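Local atomic coordinates of denovo NTF2 (PDB entry 6W40), a protein that is a computationally designed member of the NTF2-like fold, made to explore varied pocket shapes and with no known natural function. Residues K6-K17 against I106-K114. Numbering follows the deposited sequence.
Sequences KHLRDMMEIVIK and IVVDGKIKK
Val107 points its side chain at helix 2-18 near the end of strand 100-108, where three helix residues meet it. CG2, set anti to the carbonyl carbon, passes Asp10 OD1 at 3.2 Å and lies 3.9 Å from Glu13 CG, while Lys6 CE comes to 3.3 Å from the carbonyl O of Val107. The chain then reverses through a type I' turn from Val108 to Lys111, and Arg9 lies against its middle. The aliphatic part of Arg9 runs past Gly110, with CG 3.6 Å from Gly110 CA, and bends at chi2 and chi3 bring one face of the guanidinium over Asp109 C and Gly110 N, off-centre and tilted against their peptide, with Lys6 CA against the opposite face. This is van der Waals contact: Arg9 NE and Gly110 N are both donors and make no bond. An alanine in place of Arg9 would probably leave this side of the turn without its cover and take away a positive charge near Asp109. Glu13 OE2 approaches Gly110 O at 3.1 Å, two acceptors without a bond. Beyond the turn, Glu13 bends at chi2 (-75°), which carries its carboxylate alongside Ile112, OE1 lying 3.6 Å from CG1. Ile112 CD1 meets Lys17 NZ tip to tip at 3.9 Å; Met30 of helix 27-30 also packs on Glu13 and Lys17. The contact thus joins the N-terminal helix of the NTF2-like fold to a beta hairpin. With no hydrogen bond across it and two like-polar pairs at the turn, it probably rests on van der Waals packing round Val107, Gly110 and Ile112, with at most a long-range attraction of Arg9 for Asp109.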
loop_
_atom_site.group_PDB
_atom_site.type_symbol
_atom_site.label_atom_id
_atom_site.label_comp_id
_atom_site.label_asym_id
_atom_site.label_seq_id
_atom_site.Cartn_x
_atom_site.Cartn_y
_atom_site.Cartn_z
ATOM N N LYS A 6 -1.657 3.146 16.208
ATOM C CA LYS A 6 -2.620 2.405 15.399
ATOM C C LYS A 6 -2.515 2.789 13.929
ATOM O O LYS A 6 -2.631 1.931 13.045
ATOM C CB LYS A 6 -4.034 2.653 15.929
ATOM C CG LYS A 6 -5.151 2.236 14.988
ATOM C CD LYS A 6 -5.137 0.743 14.717
ATOM C CE LYS A 6 -6.258 0.360 13.776
ATOM N NZ LYS A 6 -6.298 1.251 12.584
ATOM N N HIS A 7 -2.276 4.071 13.647
ATOM C CA HIS A 7 -2.180 4.511 12.261
ATOM C C HIS A 7 -0.886 4.032 11.617
ATOM O O HIS A 7 -0.874 3.669 10.433
ATOM C CB HIS A 7 -2.290 6.030 12.184
ATOM C CG HIS A 7 -3.052 6.511 10.992
ATOM N ND1 HIS A 7 -4.313 6.049 10.685
ATOM C CD2 HIS A 7 -2.733 7.406 10.029
ATOM C CE1 HIS A 7 -4.741 6.641 9.585
ATOM N NE2 HIS A 7 -3.801 7.470 9.167
ATOM N N LEU A 8 0.214 4.033 12.373
ATOM C CA LEU A 8 1.460 3.464 11.871
ATOM C C LEU A 8 1.285 1.993 11.523
ATOM O O LEU A 8 1.848 1.508 10.533
ATOM C CB LEU A 8 2.571 3.629 12.907
ATOM C CG LEU A 8 3.501 4.841 12.829
ATOM C CD1 LEU A 8 2.730 6.144 12.923
ATOM C CD2 LEU A 8 4.533 4.750 13.935
ATOM N N ARG A 9 0.510 1.268 12.329
ATOM C CA ARG A 9 0.272 -0.145 12.060
ATOM C C ARG A 9 -0.572 -0.334 10.806
ATOM O O ARG A 9 -0.289 -1.219 9.992
ATOM C CB ARG A 9 -0.392 -0.799 13.271
ATOM C CG ARG A 9 0.582 -1.161 14.384
ATOM C CD ARG A 9 0.081 -0.717 15.751
ATOM N NE ARG A 9 -1.370 -0.812 15.881
ATOM C CZ ARG A 9 -2.030 -0.606 17.016
ATOM N NH1 ARG A 9 -1.367 -0.297 18.123
ATOM N NH2 ARG A 9 -3.352 -0.709 17.046
ATOM N N ASP A 10 -1.605 0.496 10.629
ATOM C CA ASP A 10 -2.443 0.399 9.437
ATOM C C ASP A 10 -1.619 0.568 8.167
ATOM O O ASP A 10 -1.739 -0.224 7.225
ATOM C CB ASP A 10 -3.561 1.443 9.497
ATOM C CG ASP A 10 -4.922 0.830 9.777
ATOM O OD1 ASP A 10 -5.175 -0.302 9.314
ATOM O OD2 ASP A 10 -5.743 1.482 10.455
ATOM N N MET A 11 -0.762 1.593 8.128
ATOM C CA MET A 11 0.056 1.842 6.943
ATOM C C MET A 11 0.981 0.668 6.644
ATOM O O MET A 11 1.148 0.282 5.482
ATOM C CB MET A 11 0.867 3.124 7.123
ATOM C CG MET A 11 0.079 4.399 6.898
ATOM S SD MET A 11 -0.369 4.626 5.166
ATOM C CE MET A 11 1.252 4.694 4.405
ATOM N N MET A 12 1.595 0.090 7.680
ATOM C CA MET A 12 2.469 -1.059 7.469
ATOM C C MET A 12 1.706 -2.255 6.914
ATOM O O MET A 12 2.277 -3.069 6.179
ATOM C CB MET A 12 3.176 -1.434 8.771
ATOM C CG MET A 12 4.404 -0.588 9.075
ATOM S SD MET A 12 5.201 -1.010 10.635
ATOM C CE MET A 12 5.445 -2.773 10.432
ATOM N N GLU A 13 0.419 -2.382 7.249
ATOM C CA GLU A 13 -0.386 -3.444 6.655
ATOM C C GLU A 13 -0.593 -3.197 5.167
ATOM O O GLU A 13 -0.449 -4.113 4.350
ATOM C CB GLU A 13 -1.735 -3.557 7.369
ATOM C CG GLU A 13 -1.667 -3.695 8.883
ATOM C CD GLU A 13 -1.223 -5.066 9.349
ATOM O OE1 GLU A 13 -0.907 -5.923 8.497
ATOM O OE2 GLU A 13 -1.198 -5.291 10.577
ATOM N N ILE A 14 -0.917 -1.955 4.795
ATOM C CA ILE A 14 -1.230 -1.647 3.401
ATOM C C ILE A 14 -0.029 -1.919 2.506
ATOM O O ILE A 14 -0.165 -2.490 1.417
ATOM C CB ILE A 14 -1.702 -0.187 3.264
ATOM C CG1 ILE A 14 -2.736 0.153 4.337
ATOM C CG2 ILE A 14 -2.270 0.061 1.877
ATOM C CD1 ILE A 14 -3.904 -0.788 4.392
ATOM N N VAL A 15 1.163 -1.515 2.949
ATOM C CA VAL A 15 2.341 -1.647 2.100
ATOM C C VAL A 15 2.725 -3.112 1.922
ATOM O O VAL A 15 3.206 -3.504 0.852
ATOM C CB VAL A 15 3.508 -0.811 2.665
ATOM C CG1 VAL A 15 3.120 0.665 2.740
ATOM C CG2 VAL A 15 3.925 -1.320 4.035
ATOM N N ILE A 16 2.507 -3.948 2.940
ATOM C CA ILE A 16 2.890 -5.352 2.823
ATOM C C ILE A 16 1.933 -6.091 1.898
ATOM O O ILE A 16 2.359 -6.863 1.031
ATOM C CB ILE A 16 2.962 -6.019 4.209
ATOM C CG1 ILE A 16 4.170 -5.501 4.991
ATOM C CG2 ILE A 16 3.026 -7.535 4.065
ATOM C CD1 ILE A 16 4.730 -6.493 6.005
ATOM N N LYS A 17 0.630 -5.857 2.056
ATOM C CA LYS A 17 -0.362 -6.592 1.278
ATOM C C LYS A 17 -0.425 -6.102 -0.162
ATOM O O LYS A 17 -0.323 -6.899 -1.101
ATOM C CB LYS A 17 -1.740 -6.469 1.931
ATOM C CG LYS A 17 -1.752 -6.709 3.424
ATOM C CD LYS A 17 -1.252 -8.092 3.772
ATOM C CE LYS A 17 -2.232 -9.149 3.324
ATOM N NZ LYS A 17 -3.604 -8.844 3.807
ATOM N N ILE A 106 -9.762 -5.419 8.615
ATOM C CA ILE A 106 -9.950 -4.774 9.909
ATOM C C ILE A 106 -8.698 -5.020 10.738
ATOM O O ILE A 106 -8.295 -6.172 10.941
ATOM C CB ILE A 106 -11.201 -5.299 10.627
ATOM C CG1 ILE A 106 -12.446 -5.046 9.774
ATOM C CG2 ILE A 106 -11.343 -4.648 11.994
ATOM C CD1 ILE A 106 -13.732 -5.521 10.414
ATOM N N VAL A 107 -8.085 -3.942 11.215
ATOM C CA VAL A 107 -6.844 -4.008 11.978
ATOM C C VAL A 107 -7.158 -3.668 13.427
ATOM O O VAL A 107 -7.701 -2.593 13.719
ATOM C CB VAL A 107 -5.776 -3.066 11.403
ATOM C CG1 VAL A 107 -4.522 -3.099 12.260
ATOM C CG2 VAL A 107 -5.457 -3.450 9.967
ATOM N N VAL A 108 -6.825 -4.584 14.333
ATOM C CA VAL A 108 -7.042 -4.406 15.765
ATOM C C VAL A 108 -5.729 -4.684 16.481
ATOM O O VAL A 108 -5.182 -5.788 16.370
ATOM C CB VAL A 108 -8.153 -5.323 16.304
ATOM C CG1 VAL A 108 -8.258 -5.189 17.816
ATOM C CG2 VAL A 108 -9.481 -4.997 15.645
ATOM N N ASP A 109 -5.228 -3.685 17.211
ATOM C CA ASP A 109 -4.003 -3.807 18.004
ATOM C C ASP A 109 -2.825 -4.265 17.140
ATOM O O ASP A 109 -2.065 -5.166 17.501
ATOM C CB ASP A 109 -4.218 -4.741 19.200
ATOM C CG ASP A 109 -3.090 -4.668 20.212
ATOM O OD1 ASP A 109 -2.311 -5.638 20.309
ATOM O OD2 ASP A 109 -2.970 -3.630 20.898
ATOM N N GLY A 110 -2.683 -3.630 15.977
ATOM C CA GLY A 110 -1.586 -3.915 15.078
ATOM C C GLY A 110 -1.658 -5.235 14.345
ATOM O O GLY A 110 -0.733 -5.550 13.588
ATOM N N LYS A 111 -2.714 -6.016 14.538
ATOM C CA LYS A 111 -2.869 -7.296 13.869
ATOM C C LYS A 111 -4.157 -7.305 13.059
ATOM O O LYS A 111 -5.137 -6.640 13.410
ATOM C CB LYS A 111 -2.872 -8.453 14.878
ATOM C CG LYS A 111 -1.509 -8.738 15.491
ATOM C CD LYS A 111 -0.597 -9.436 14.495
ATOM C CE LYS A 111 0.839 -9.483 14.987
ATOM N NZ LYS A 111 1.478 -8.137 14.958
ATOM N N ILE A 112 -4.140 -8.058 11.963
ATOM C CA ILE A 112 -5.319 -8.185 11.112
ATOM C C ILE A 112 -6.322 -9.081 11.831
ATOM O O ILE A 112 -6.078 -10.275 12.021
ATOM C CB ILE A 112 -4.963 -8.742 9.731
ATOM C CG1 ILE A 112 -3.943 -7.838 9.033
ATOM C CG2 ILE A 112 -6.213 -8.878 8.883
ATOM C CD1 ILE A 112 -3.510 -8.344 7.673
ATOM N N LYS A 113 -7.453 -8.502 12.238
ATOM C CA LYS A 113 -8.477 -9.232 12.973
ATOM C C LYS A 113 -9.557 -9.808 12.068
ATOM O O LYS A 113 -10.153 -10.837 12.408
ATOM C CB LYS A 113 -9.120 -8.321 14.026
ATOM C CG LYS A 113 -10.206 -8.987 14.867
ATOM C CD LYS A 113 -9.679 -10.217 15.596
ATOM C CE LYS A 113 -10.808 -10.988 16.268
ATOM N NZ LYS A 113 -11.772 -11.545 15.278
ATOM N N LYS A 114 -9.823 -9.183 10.922
ATOM C CA LYS A 114 -10.860 -9.676 10.028
ATOM C C LYS A 114 -10.514 -9.325 8.587
ATOM O O LYS A 114 -10.062 -8.214 8.301
ATOM C CB LYS A 114 -12.230 -9.098 10.398
ATOM C CG LYS A 114 -13.385 -9.676 9.601
ATOM C CD LYS A 114 -14.709 -9.098 10.062
ATOM C CE LYS A 114 -15.867 -9.739 9.325
ATOM N NZ LYS A 114 -17.177 -9.186 9.764
#